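Local coordinates for protein vacuolar aminopeptidase 1 (Saccharomyces cerevisiae, PDB 5JGF) that removes single amino acids, preferably neutral or hydrophobic ones, from the N-termini of peptides as a zinc-dependent, dodecameric aminopeptidase of the vacuole, at residues Y8-A12 against S446-L451; T25-V29 against I64-L70; L35-F41 against M271-I275; E82-I88 against F459-R464; I339-A343 against F455-F459. One frame throughout, in Å; residues are numbered along the deposited sequence.

Contact 1: Y8-A12 against S446-L451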
# COMPACT_ATOMS: atom_id res chain seq x y z
N TYR D 8 40.36 20.80 -38.47
CA TYR D 8 39.31 20.27 -37.60
C TYR D 8 38.33 21.36 -37.19
O TYR D 8 37.13 21.11 -37.08
CB TYR D 8 39.93 19.63 -36.35
CG TYR D 8 40.65 18.33 -36.61
CD1 TYR D 8 41.96 18.30 -37.08
CD2 TYR D 8 40.00 17.11 -36.42
CE1 TYR D 8 42.61 17.09 -37.36
CE2 TYR D 8 40.63 15.90 -36.70
CZ TYR D 8 41.93 15.90 -37.17
OH TYR D 8 42.54 14.69 -37.46
N GLU D 9 38.85 22.56 -36.95
CA GLU D 9 38.00 23.68 -36.58
C GLU D 9 37.08 24.07 -37.73
O GLU D 9 35.90 24.34 -37.54
CB GLU D 9 38.86 24.88 -36.18
CG GLU D 9 39.44 24.78 -34.78
CD GLU D 9 40.66 25.68 -34.61
OE1 GLU D 9 40.79 26.64 -35.38
OE2 GLU D 9 41.50 25.43 -33.71
N ASP D 10 37.64 24.11 -38.94
CA ASP D 10 36.88 24.46 -40.12
C ASP D 10 35.78 23.45 -40.40
O ASP D 10 34.64 23.82 -40.68
CB ASP D 10 37.81 24.57 -41.34
CG ASP D 10 38.73 25.77 -41.26
OD1 ASP D 10 38.45 26.70 -40.48
OD2 ASP D 10 39.75 25.80 -41.99
N ILE D 11 36.11 22.16 -40.33
CA ILE D 11 35.09 21.15 -40.60
C ILE D 11 34.02 21.16 -39.51
O ILE D 11 32.85 20.90 -39.78
CB ILE D 11 35.72 19.73 -40.73
CG1 ILE D 11 34.70 18.77 -41.34
CG2 ILE D 11 36.18 19.23 -39.37
CD1 ILE D 11 34.22 19.19 -42.71
N ALA D 12 34.41 21.49 -38.28
CA ALA D 12 33.46 21.57 -37.18
C ALA D 12 32.45 22.68 -37.49
O ALA D 12 31.25 22.52 -37.28
CB ALA D 12 34.18 21.87 -35.86
N SER D 446 34.59 18.89 -30.11
CA SER D 446 34.78 19.81 -31.23
C SER D 446 35.69 19.22 -32.32
O SER D 446 35.65 19.65 -33.47
CB SER D 446 35.33 21.15 -30.74
OG SER D 446 36.55 20.97 -30.03
N LYS D 447 36.52 18.24 -31.95
CA LYS D 447 37.42 17.58 -32.90
C LYS D 447 36.82 16.31 -33.51
O LYS D 447 37.34 15.76 -34.48
CB LYS D 447 38.74 17.18 -32.22
CG LYS D 447 39.78 18.27 -32.03
CD LYS D 447 41.16 17.65 -31.76
CE LYS D 447 41.58 16.72 -32.91
NZ LYS D 447 43.00 16.29 -32.79
N ASP D 448 35.72 15.83 -32.93
CA ASP D 448 35.12 14.59 -33.39
C ASP D 448 34.57 14.53 -34.81
O ASP D 448 34.60 13.47 -35.44
CB ASP D 448 34.07 14.13 -32.37
CG ASP D 448 34.73 13.52 -31.13
OD1 ASP D 448 34.35 13.87 -30.00
OD2 ASP D 448 35.63 12.68 -31.31
N VAL D 449 34.07 15.64 -35.34
CA VAL D 449 33.58 15.62 -36.72
C VAL D 449 34.79 15.30 -37.60
O VAL D 449 34.73 14.41 -38.45
CB VAL D 449 33.00 16.99 -37.14
CG1 VAL D 449 32.65 16.98 -38.62
CG2 VAL D 449 31.77 17.31 -36.30
N GLY D 450 35.89 16.01 -37.38
CA GLY D 450 37.10 15.80 -38.15
C GLY D 450 37.70 14.41 -37.97
O GLY D 450 38.14 13.79 -38.94
N LEU D 451 37.72 13.92 -36.73
CA LEU D 451 38.28 12.60 -36.48
C LEU D 451 37.41 11.54 -37.16
O LEU D 451 37.91 10.51 -37.61
CB LEU D 451 38.36 12.35 -34.97
CG LEU D 451 39.39 13.22 -34.23
CD1 LEU D 451 39.22 13.05 -32.72
CD2 LEU D 451 40.80 12.83 -34.65
O HOH W 1 36.16 18.69 -36.05
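Tyr8 lays its ring against the first turn of helix 448-468, the dense part of a junction between the N-terminal helix 7-21 and the C-terminal helix. With chi1 at -72°, its CG stands anti to the carbonyl carbon, and the ring reaches Gly450, where CE2 comes within 3.5 Å of Gly450 C. A CB at Gly450 would run into the ring, so the close approach depends on a bare backbone. Leu451 CD2 packs on Tyr8 CE2 at 3.7 Å, while Ile11 CG1 meets Val449 CG1 at 3.8 Å on the side where both residues also touch Phe268 of helix 261-278. The looser side belongs to Lys447, an exposed residue whose chain bends at chi3 to bring CE over one ring face and NZ 4.5 Å from the ring centroid, 9° off the normal, a cation-pi contact. Putting an alanine at Tyr8 would probably uncover Gly450 and leave the Lys447 ammonium without its aromatic partner. Between the backbones, a water donates hydrogen bonds to Tyr8 O and Ser446 O and accepts one from Gly450 N at 3.0 Å. The polar link is thus wholly water-mediated, and direct adhesion rests on dispersion and the cation-pi pair.

Contact 2: T25-V29 against I64-L70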
# COMPACT_ATOMS: atom_id res chain seq x y z
N THR D 25 14.86 16.26 -42.61
CA THR D 25 15.47 15.19 -43.38
C THR D 25 15.50 15.58 -44.86
O THR D 25 16.48 15.32 -45.56
CB THR D 25 14.69 13.88 -43.20
OG1 THR D 25 14.58 13.59 -41.79
CG2 THR D 25 15.41 12.72 -43.88
N TYR D 26 14.43 16.21 -45.33
CA TYR D 26 14.36 16.65 -46.73
C TYR D 26 15.52 17.58 -47.08
O TYR D 26 16.14 17.43 -48.13
CB TYR D 26 13.05 17.37 -47.01
CG TYR D 26 11.83 16.48 -46.94
CD1 TYR D 26 11.61 15.48 -47.89
CD2 TYR D 26 10.89 16.64 -45.92
CE1 TYR D 26 10.49 14.66 -47.83
CE2 TYR D 26 9.76 15.82 -45.85
CZ TYR D 26 9.57 14.84 -46.81
OH TYR D 26 8.46 14.03 -46.73
N HIS D 27 15.80 18.55 -46.21
CA HIS D 27 16.90 19.49 -46.45
C HIS D 27 18.24 18.78 -46.46
O HIS D 27 19.10 19.07 -47.29
CB HIS D 27 16.94 20.60 -45.39
CG HIS D 27 15.78 21.54 -45.43
ND1 HIS D 27 14.63 21.34 -44.69
CD2 HIS D 27 15.58 22.68 -46.13
CE1 HIS D 27 13.77 22.32 -44.94
NE2 HIS D 27 14.32 23.15 -45.80
N VAL D 28 18.42 17.86 -45.51
CA VAL D 28 19.67 17.11 -45.39
C VAL D 28 19.99 16.33 -46.66
O VAL D 28 21.11 16.36 -47.16
CB VAL D 28 19.63 16.15 -44.19
CG1 VAL D 28 20.85 15.24 -44.19
CG2 VAL D 28 19.59 16.96 -42.89
N VAL D 29 18.99 15.61 -47.17
CA VAL D 29 19.17 14.84 -48.40
C VAL D 29 19.45 15.79 -49.57
O VAL D 29 20.34 15.51 -50.38
CB VAL D 29 17.91 13.99 -48.70
CG1 VAL D 29 18.01 13.40 -50.10
CG2 VAL D 29 17.79 12.88 -47.66
N ILE D 64 17.92 8.74 -55.08
CA ILE D 64 17.16 9.14 -53.91
C ILE D 64 15.79 8.48 -53.93
O ILE D 64 15.18 8.33 -54.99
CB ILE D 64 16.98 10.67 -53.87
CG1 ILE D 64 18.35 11.35 -53.84
CG2 ILE D 64 16.15 11.08 -52.65
CD1 ILE D 64 18.29 12.86 -53.97
N ARG D 65 15.32 8.09 -52.76
CA ARG D 65 14.00 7.48 -52.64
C ARG D 65 13.19 8.29 -51.63
O ARG D 65 13.69 8.62 -50.56
CB ARG D 65 14.12 6.03 -52.15
CG ARG D 65 12.76 5.37 -51.90
CD ARG D 65 12.91 3.95 -51.39
NE ARG D 65 13.54 3.08 -52.38
CZ ARG D 65 13.83 1.80 -52.17
NH1 ARG D 65 13.54 1.23 -51.00
NH2 ARG D 65 14.40 1.08 -53.13
N ASN D 66 11.96 8.64 -52.00
CA ASN D 66 11.07 9.38 -51.12
C ASN D 66 11.59 10.76 -50.72
O ASN D 66 10.97 11.46 -49.92
CB ASN D 66 10.82 8.55 -49.85
CG ASN D 66 9.57 8.98 -49.10
OD1 ASN D 66 8.46 8.87 -49.62
ND2 ASN D 66 9.75 9.46 -47.87
N GLY D 67 12.73 11.15 -51.29
CA GLY D 67 13.33 12.43 -50.96
C GLY D 67 13.98 12.45 -49.58
O GLY D 67 14.41 13.50 -49.11
N THR D 68 14.08 11.28 -48.95
CA THR D 68 14.65 11.17 -47.61
C THR D 68 15.59 9.98 -47.42
O THR D 68 16.09 9.75 -46.32
CB THR D 68 13.53 11.03 -46.55
OG1 THR D 68 12.79 9.84 -46.81
CG2 THR D 68 12.59 12.22 -46.59
N ASN D 69 15.83 9.24 -48.50
CA ASN D 69 16.67 8.04 -48.48
C ASN D 69 17.62 8.20 -49.68
O ASN D 69 17.17 8.18 -50.83
CB ASN D 69 15.73 6.83 -48.64
CG ASN D 69 16.43 5.48 -48.56
OD1 ASN D 69 15.82 4.46 -48.92
ND2 ASN D 69 17.67 5.44 -48.09
N LEU D 70 18.91 8.37 -49.41
CA LEU D 70 19.88 8.58 -50.47
C LEU D 70 21.04 7.59 -50.46
O LEU D 70 21.51 7.19 -49.40
CB LEU D 70 20.43 10.01 -50.38
CG LEU D 70 21.50 10.49 -51.38
CD1 LEU D 70 21.41 12.00 -51.52
CD2 LEU D 70 22.88 10.07 -50.92
O HOH W 2 14.92 15.98 -50.24
O HOH W 3 8.29 12.44 -49.02
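A classic beta bulge shapes the hairpin turn between strands 58-65 and 69-76, and the first turn of helix 25-38 packs against it: Thr68 and Asn69 both face Arg65, and Val29, Tyr26 and Thr25 lie along the turn. These strands belong to the large mixed sheet of the M18 peptidase fold. Val29 is the main apolar plug. Its CG2 rests 3.6 Å from Thr68 CA, whereas CG1, anti to the backbone N (chi1 170°), meets Ile64 CG2 tip to tip at 3.9 Å and also touches Leu70 CD1. Thr25 adds its methyl, CG2 lying 3.7 Å from Thr68 CB.

The Tyr26 ring runs alongside Thr68, pointing the same way, and its CE1 approaches Thr68 CG2 at 3.4 Å. Two waters complete the join. One donates to both Tyr26 O and Gly67 O; the other, in the plane of the Tyr26 ring at its edge, donates to Tyr26 OH and Asn66 O. The phenol is held further by Asp237, and Asn66 OD1 by Arg426 of a second subunit, so the turn lies at a subunit interface as well as beneath the helix. The side chain of Thr25 is about 8 Å from those of the zinc ligands His91 and Glu299. Thr68 OG1, which also bonds to Asp296, receives a nearly straight bond from Asn66 ND2, 3.2 Å long at 173°, with the hydroxyl oxygen only 4° out of the amide plane.

Contact 3: L35-F41 against M271-I275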
# COMPACT_ATOMS: atom_id res chain seq x y z
N LEU D 35 25.77 18.58 -53.00
CA LEU D 35 27.20 18.38 -52.81
C LEU D 35 27.73 17.34 -53.78
O LEU D 35 28.81 17.49 -54.36
CB LEU D 35 27.48 17.93 -51.37
CG LEU D 35 28.94 17.70 -50.99
CD1 LEU D 35 29.69 19.03 -51.07
CD2 LEU D 35 29.03 17.12 -49.58
N LEU D 36 26.96 16.27 -53.95
CA LEU D 36 27.33 15.20 -54.87
C LEU D 36 27.34 15.71 -56.31
O LEU D 36 28.23 15.35 -57.09
CB LEU D 36 26.36 14.02 -54.73
CG LEU D 36 26.51 13.24 -53.42
CD1 LEU D 36 25.26 12.41 -53.16
CD2 LEU D 36 27.75 12.36 -53.48
N ASP D 37 26.35 16.53 -56.67
CA ASP D 37 26.29 17.10 -58.01
C ASP D 37 27.57 17.88 -58.27
O ASP D 37 28.21 17.72 -59.31
CB ASP D 37 25.11 18.06 -58.17
CG ASP D 37 23.76 17.36 -58.20
OD1 ASP D 37 23.71 16.16 -58.53
OD2 ASP D 37 22.75 18.03 -57.91
N LYS D 38 27.92 18.74 -57.32
CA LYS D 38 29.11 19.56 -57.43
C LYS D 38 30.38 18.73 -57.59
O LYS D 38 31.33 19.17 -58.23
CB LYS D 38 29.24 20.46 -56.19
CG LYS D 38 30.59 21.12 -56.05
CD LYS D 38 30.62 22.14 -54.93
CE LYS D 38 32.03 22.71 -54.77
NZ LYS D 38 32.02 24.06 -54.16
N HIS D 39 30.39 17.53 -57.02
CA HIS D 39 31.55 16.67 -57.12
C HIS D 39 31.44 15.62 -58.21
O HIS D 39 32.06 14.56 -58.16
CB HIS D 39 31.85 16.06 -55.75
CG HIS D 39 32.43 17.04 -54.78
ND1 HIS D 39 33.78 17.30 -54.71
CD2 HIS D 39 31.83 17.88 -53.91
CE1 HIS D 39 33.99 18.26 -53.83
NE2 HIS D 39 32.83 18.63 -53.33
N ASN D 40 30.63 15.95 -59.21
CA ASN D 40 30.43 15.11 -60.38
C ASN D 40 29.84 13.72 -60.21
O ASN D 40 30.22 12.79 -60.92
CB ASN D 40 31.75 15.03 -61.15
CG ASN D 40 32.31 16.40 -61.47
OD1 ASN D 40 33.36 16.80 -60.95
ND2 ASN D 40 31.61 17.14 -62.31
N PHE D 41 28.93 13.56 -59.25
CA PHE D 41 28.25 12.28 -59.07
C PHE D 41 26.98 12.45 -59.91
O PHE D 41 26.30 13.47 -59.81
CB PHE D 41 27.87 12.04 -57.61
CG PHE D 41 28.98 11.47 -56.77
CD1 PHE D 41 30.09 12.25 -56.43
CD2 PHE D 41 28.92 10.16 -56.30
CE1 PHE D 41 31.11 11.73 -55.63
CE2 PHE D 41 29.93 9.63 -55.50
CZ PHE D 41 31.03 10.42 -55.17
N MET D 271 29.63 11.17 -45.49
CA MET D 271 29.51 11.75 -46.83
C MET D 271 30.72 12.59 -47.21
O MET D 271 31.20 12.53 -48.34
CB MET D 271 28.24 12.61 -46.95
CG MET D 271 26.95 11.82 -47.09
SD MET D 271 26.94 10.66 -48.50
CE MET D 271 27.53 11.65 -49.78
N ILE D 272 31.21 13.39 -46.26
CA ILE D 272 32.38 14.22 -46.53
C ILE D 272 33.57 13.31 -46.82
O ILE D 272 34.37 13.58 -47.71
CB ILE D 272 32.70 15.15 -45.34
CG1 ILE D 272 31.58 16.17 -45.17
CG2 ILE D 272 34.03 15.85 -45.55
CD1 ILE D 272 31.36 17.07 -46.37
N ALA D 273 33.68 12.22 -46.06
CA ALA D 273 34.77 11.28 -46.27
C ALA D 273 34.68 10.69 -47.67
O ALA D 273 35.69 10.55 -48.37
CB ALA D 273 34.72 10.18 -45.22
N LEU D 274 33.46 10.33 -48.08
CA LEU D 274 33.26 9.75 -49.41
C LEU D 274 33.68 10.73 -50.50
O LEU D 274 34.34 10.35 -51.47
CB LEU D 274 31.78 9.38 -49.61
CG LEU D 274 31.47 8.80 -51.00
CD1 LEU D 274 32.09 7.41 -51.11
CD2 LEU D 274 29.96 8.72 -51.21
N ILE D 275 33.29 11.99 -50.35
CA ILE D 275 33.62 13.03 -51.32
C ILE D 275 35.12 13.27 -51.38
O ILE D 275 35.69 13.38 -52.47
CB ILE D 275 32.86 14.35 -51.00
CG1 ILE D 275 31.58 14.43 -51.83
CG2 ILE D 275 33.74 15.56 -51.30
CD1 ILE D 275 30.67 13.24 -51.67
O HOH W 4 34.98 14.48 -54.95
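Ile275 is the side chain through which helix 261-278 meets the closing turn of helix 25-38, and its two branches divide the partners, sharing only the His39 ring. From CB, which points toward the other segment, the CG2 branch rises over the His39 imidazole: the methyl sits 3.7 Å from the ring centroid and 8° off the normal, a CH-pi contact over the centre of the face. The other branch, CG1, passes His39 CG at 4.0 Å and Leu35 CG at 4.3 Å. At its tip, CD1 lodges 3.5 Å from Leu36 CD2 and, more distantly, against Phe41 CE1. Leu36 CD2 in turn lies over the Phe41 ring and touches Met271 CE at 3.8 Å, the methionine chain being folded at chi2 (-56°) and again at chi3. Leu35 CD2 meets Ile272 CD1 at 4.0 Å.

A Schellman motif with Asn40 as its C-prime residue ends helix 25-38 here and brings Phe41 back to the interface. A water joins Ile275 O to His39 ND1, its bond to the histidine being weak. The chemistry is therefore almost entirely apolar: aliphatic branches interlock, and the imidazole offers its face to a methyl while ND1 turns to water.

Contact 4: E82-I88 against F459-R464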
# COMPACT_ATOMS: atom_id res chain seq x y z
N GLU D 82 34.09 -10.61 -56.44
CA GLU D 82 34.99 -10.98 -55.35
C GLU D 82 35.55 -9.79 -54.57
O GLU D 82 36.03 -9.95 -53.45
CB GLU D 82 36.12 -11.85 -55.89
CG GLU D 82 35.64 -13.16 -56.52
CD GLU D 82 35.02 -12.99 -57.91
OE1 GLU D 82 34.35 -13.93 -58.37
OE2 GLU D 82 35.21 -11.93 -58.55
N LYS D 83 35.50 -8.60 -55.16
CA LYS D 83 36.00 -7.40 -54.51
C LYS D 83 35.01 -6.89 -53.45
O LYS D 83 35.37 -6.08 -52.59
CB LYS D 83 36.26 -6.31 -55.54
CG LYS D 83 37.55 -6.53 -56.32
CD LYS D 83 38.74 -6.37 -55.39
CE LYS D 83 40.05 -6.71 -56.07
NZ LYS D 83 41.19 -6.45 -55.14
N GLY D 84 33.78 -7.37 -53.54
CA GLY D 84 32.75 -6.96 -52.59
C GLY D 84 32.42 -5.48 -52.67
O GLY D 84 32.79 -4.79 -53.62
N VAL D 85 31.73 -4.99 -51.64
CA VAL D 85 31.35 -3.58 -51.59
C VAL D 85 31.75 -2.99 -50.24
O VAL D 85 31.59 -3.63 -49.20
CB VAL D 85 29.82 -3.42 -51.76
CG1 VAL D 85 29.45 -1.95 -51.82
CG2 VAL D 85 29.36 -4.14 -53.03
N GLY D 86 32.30 -1.78 -50.27
CA GLY D 86 32.70 -1.09 -49.05
C GLY D 86 31.55 -0.14 -48.75
O GLY D 86 31.34 0.83 -49.48
N VAL D 87 30.83 -0.42 -47.67
CA VAL D 87 29.65 0.37 -47.32
C VAL D 87 29.63 1.09 -45.98
O VAL D 87 30.14 0.58 -44.98
CB VAL D 87 28.38 -0.53 -47.30
CG1 VAL D 87 27.14 0.31 -47.03
CG2 VAL D 87 28.25 -1.30 -48.61
N ILE D 88 29.04 2.28 -45.97
CA ILE D 88 28.83 3.01 -44.73
C ILE D 88 27.35 3.35 -44.75
O ILE D 88 26.86 4.02 -45.66
CB ILE D 88 29.62 4.34 -44.61
CG1 ILE D 88 31.12 4.07 -44.55
CG2 ILE D 88 29.20 5.05 -43.31
CD1 ILE D 88 31.96 5.32 -44.32
N PHE D 459 38.81 4.28 -44.12
CA PHE D 459 38.06 3.07 -44.40
C PHE D 459 37.94 2.83 -45.91
O PHE D 459 38.24 1.75 -46.40
CB PHE D 459 36.65 3.15 -43.80
CG PHE D 459 35.71 2.08 -44.31
CD1 PHE D 459 35.85 0.76 -43.89
CD2 PHE D 459 34.71 2.39 -45.22
CE1 PHE D 459 34.99 -0.23 -44.38
CE2 PHE D 459 33.85 1.41 -45.71
CZ PHE D 459 33.99 0.09 -45.29
N PHE D 460 37.49 3.85 -46.64
CA PHE D 460 37.34 3.70 -48.09
C PHE D 460 38.67 3.42 -48.77
O PHE D 460 38.74 2.63 -49.71
CB PHE D 460 36.68 4.95 -48.69
CG PHE D 460 35.21 5.05 -48.39
CD1 PHE D 460 34.35 4.01 -48.72
CD2 PHE D 460 34.68 6.20 -47.81
CE1 PHE D 460 32.98 4.10 -48.46
CE2 PHE D 460 33.31 6.30 -47.55
CZ PHE D 460 32.47 5.25 -47.88
N LYS D 461 39.73 4.06 -48.30
CA LYS D 461 41.04 3.86 -48.88
C LYS D 461 41.65 2.49 -48.63
O LYS D 461 42.20 1.87 -49.54
CB LYS D 461 42.02 4.91 -48.36
CG LYS D 461 41.83 6.31 -48.88
CD LYS D 461 42.84 7.24 -48.22
CE LYS D 461 42.77 8.65 -48.79
NZ LYS D 461 43.68 9.57 -48.05
N HIS D 462 41.53 2.00 -47.39
CA HIS D 462 42.18 0.74 -47.03
C HIS D 462 41.38 -0.49 -46.60
O HIS D 462 41.98 -1.52 -46.31
CB HIS D 462 43.22 1.04 -45.95
CG HIS D 462 44.07 2.23 -46.24
ND1 HIS D 462 44.12 3.33 -45.40
CD2 HIS D 462 44.90 2.51 -47.27
CE1 HIS D 462 44.95 4.23 -45.91
NE2 HIS D 462 45.43 3.75 -47.04
N TRP D 463 40.05 -0.42 -46.54
CA TRP D 463 39.30 -1.59 -46.08
C TRP D 463 39.53 -2.85 -46.92
O TRP D 463 39.64 -3.94 -46.37
CB TRP D 463 37.80 -1.30 -46.00
CG TRP D 463 37.08 -1.44 -47.30
CD1 TRP D 463 36.87 -0.47 -48.24
CD2 TRP D 463 36.49 -2.64 -47.82
NE1 TRP D 463 36.20 -0.99 -49.32
CE2 TRP D 463 35.95 -2.32 -49.09
CE3 TRP D 463 36.37 -3.95 -47.34
CZ2 TRP D 463 35.30 -3.27 -49.88
CZ3 TRP D 463 35.72 -4.90 -48.14
CH2 TRP D 463 35.20 -4.55 -49.39
N ARG D 464 39.58 -2.70 -48.23
CA ARG D 464 39.77 -3.85 -49.10
C ARG D 464 41.10 -4.55 -48.82
O ARG D 464 41.15 -5.77 -48.67
CB ARG D 464 39.69 -3.43 -50.58
CG ARG D 464 39.71 -4.59 -51.58
CD ARG D 464 38.54 -5.56 -51.38
NE ARG D 464 38.87 -6.65 -50.46
CZ ARG D 464 38.02 -7.57 -50.04
NH1 ARG D 464 36.75 -7.55 -50.44
NH2 ARG D 464 38.43 -8.53 -49.22
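One direct hydrogen bond joins Arg464 of helix 448-468 to the chain leading into strand 86-91: Arg464 NH1 donates to Lys83 O at 2.9 Å, with an N-H...O angle of 156°. The oxygen lies at the guanidinium edge, yet the donor sits above the carbonyl plane, about 70° out of it, and so misses the lone-pair directions. Bends at chi2 and chi3 fold the arginine back onto this carbonyl, and NH2 pairs with Asp468. A leucine in place of Arg464 would probably leave Lys83 O without this donor and Asp468 without this cationic partner.

Aromatic packing forms the second group. Trp463 CG occupies the position between the backbone N and the carbonyl carbon (chi1 83°), and the indole spreads beneath the strand. Gly86 CA lies 3.1 Å above its plane, toward the rim, and Gly86 N is 3.4 Å from Trp463 CZ2; any CB on Gly86 would strike Trp463 NE1. Phe460 presents its edge to Gly86 O.

Among the aliphatic contacts, Ile88 CD1 packs on Phe460 CZ at 3.6 Å, while its CG1 slides past Phe459 CE2 at 4.0 Å. Short segment axes of strand and helix approach to 9.1 Å. The chemistry thus divides by position: three aromatic rings shield the sheet beside a side-chain-free glycine, and the arginine ties down the chain at Lys83.

Contact 5: I339-A343 against F455-F459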
# COMPACT_ATOMS: atom_id res chain seq x y z
N ILE D 339 32.07 -5.37 -46.62
CA ILE D 339 32.17 -4.89 -45.25
C ILE D 339 31.23 -3.70 -45.13
O ILE D 339 31.34 -2.74 -45.89
CB ILE D 339 33.61 -4.43 -44.87
CG1 ILE D 339 34.52 -5.65 -44.68
CG2 ILE D 339 33.56 -3.60 -43.58
CD1 ILE D 339 34.12 -6.57 -43.54
N ILE D 340 30.30 -3.77 -44.19
CA ILE D 340 29.36 -2.68 -43.99
C ILE D 340 29.65 -2.03 -42.64
O ILE D 340 29.73 -2.70 -41.62
CB ILE D 340 27.89 -3.17 -43.96
CG1 ILE D 340 27.53 -3.83 -45.30
CG2 ILE D 340 26.96 -1.99 -43.68
CD1 ILE D 340 26.10 -4.39 -45.33
N LEU D 341 29.83 -0.71 -42.66
CA LEU D 341 30.03 0.00 -41.41
C LEU D 341 28.69 0.65 -41.13
O LEU D 341 28.24 1.51 -41.89
CB LEU D 341 31.10 1.11 -41.52
CG LEU D 341 32.56 0.75 -41.81
CD1 LEU D 341 33.43 1.98 -41.57
CD2 LEU D 341 33.01 -0.39 -40.90
N SER D 342 28.02 0.20 -40.08
CA SER D 342 26.74 0.78 -39.68
C SER D 342 27.16 1.92 -38.76
O SER D 342 27.50 1.68 -37.60
CB SER D 342 25.90 -0.24 -38.92
OG SER D 342 24.74 0.37 -38.39
N ALA D 343 27.17 3.14 -39.29
CA ALA D 343 27.60 4.29 -38.52
C ALA D 343 26.46 5.06 -37.87
O ALA D 343 25.73 5.78 -38.54
CB ALA D 343 28.42 5.23 -39.42
N PHE D 455 38.62 8.92 -40.07
CA PHE D 455 38.47 7.48 -39.97
C PHE D 455 37.75 6.89 -41.18
O PHE D 455 38.21 5.91 -41.76
CB PHE D 455 37.71 7.10 -38.70
CG PHE D 455 37.42 5.63 -38.61
CD1 PHE D 455 38.43 4.73 -38.30
CD2 PHE D 455 36.15 5.15 -38.91
CE1 PHE D 455 38.17 3.36 -38.29
CE2 PHE D 455 35.89 3.79 -38.90
CZ PHE D 455 36.90 2.89 -38.59
N PHE D 456 36.61 7.48 -41.55
CA PHE D 456 35.83 6.99 -42.67
C PHE D 456 36.59 7.09 -43.99
O PHE D 456 36.42 6.25 -44.88
CB PHE D 456 34.51 7.77 -42.78
CG PHE D 456 33.55 7.49 -41.65
CD1 PHE D 456 32.80 8.52 -41.10
CD2 PHE D 456 33.40 6.21 -41.14
CE1 PHE D 456 31.91 8.28 -40.05
CE2 PHE D 456 32.51 5.95 -40.10
CZ PHE D 456 31.77 6.99 -39.55
N ASN D 457 37.43 8.11 -44.11
CA ASN D 457 38.23 8.31 -45.32
C ASN D 457 39.21 7.14 -45.38
O ASN D 457 39.40 6.52 -46.43
CB ASN D 457 38.99 9.63 -45.25
CG ASN D 457 39.71 9.97 -46.55
OD1 ASN D 457 40.79 10.54 -46.54
ND2 ASN D 457 39.09 9.63 -47.67
N GLY D 458 39.81 6.83 -44.23
CA GLY D 458 40.75 5.73 -44.15
C GLY D 458 40.08 4.41 -44.48
O GLY D 458 40.71 3.51 -45.04
N PHE D 459 38.81 4.28 -44.12
CA PHE D 459 38.06 3.07 -44.40
C PHE D 459 37.94 2.83 -45.91
O PHE D 459 38.24 1.75 -46.40
CB PHE D 459 36.65 3.15 -43.80
CG PHE D 459 35.71 2.08 -44.31
CD1 PHE D 459 35.85 0.76 -43.89
CD2 PHE D 459 34.71 2.39 -45.22
CE1 PHE D 459 34.99 -0.23 -44.38
CE2 PHE D 459 33.85 1.41 -45.71
CZ PHE D 459 33.99 0.09 -45.29
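Strand 339-343 and helix segment 455-459 run nearly antiparallel, at 167°, with axes 11.6 Å apart at closest, a gap that large side chains must bridge. Leu341 does most of this. It points toward the helix, and its CG, anti to the carbonyl carbon (chi1 -65°), carries CD1 onto one face of the Phe459 ring. That methyl lies 3.6 Å from the ring centroid and 16° off the normal, a CH-pi contact displaced toward the rim. The same CD1 touches Phe455 CE2 at 4.1 Å and stands at the edge of Phe456, 4.3 Å from its CD2, so one methyl lies among three phenylalanines.

Ile339 CG2 meets the edge of the Phe459 ring, 3.7 Å from CE1, and at the other end of the segment Ala343 CB approaches Phe456 CZ at 3.8 Å. Ala343 directly precedes the zinc ligand Asp344, so this packing borders the metal site.

In the fold, strand 339-347 runs between strands 86-91 and 426-434 of the mixed sheet, and the phenylalanines spread across all three: Phe456 and Phe459 reach Ile88, and Phe455 reaches Leu430. Helix 261-278 flanks the layer, its Ala269 and Ala273 packing on Phe456.

In the fold
Contacts 4 and 5 are buried, share Phe459 and join the same helix, 448-468, to adjacent strands of the mixed sheet, where Val87 and Leu341 are probably hydrogen-bonded. Contact 3, also buried, packs the end of helix 25-38 on helix 261-278 and touches both neighbours, Leu274 meeting Phe460 and Ala273 meeting Phe456. Contacts 1 and 2 are only partly buried. The first uses the N-terminal start of helix 448-468; the second shares helix 25-38 with contact 3 and reaches another subunit. Waters bridge polar atoms in contacts 1, 2 and, weakly on one side, 3, whereas contact 5 is apolar throughout and contact 4 adds one arginine bond to its aromatic packing.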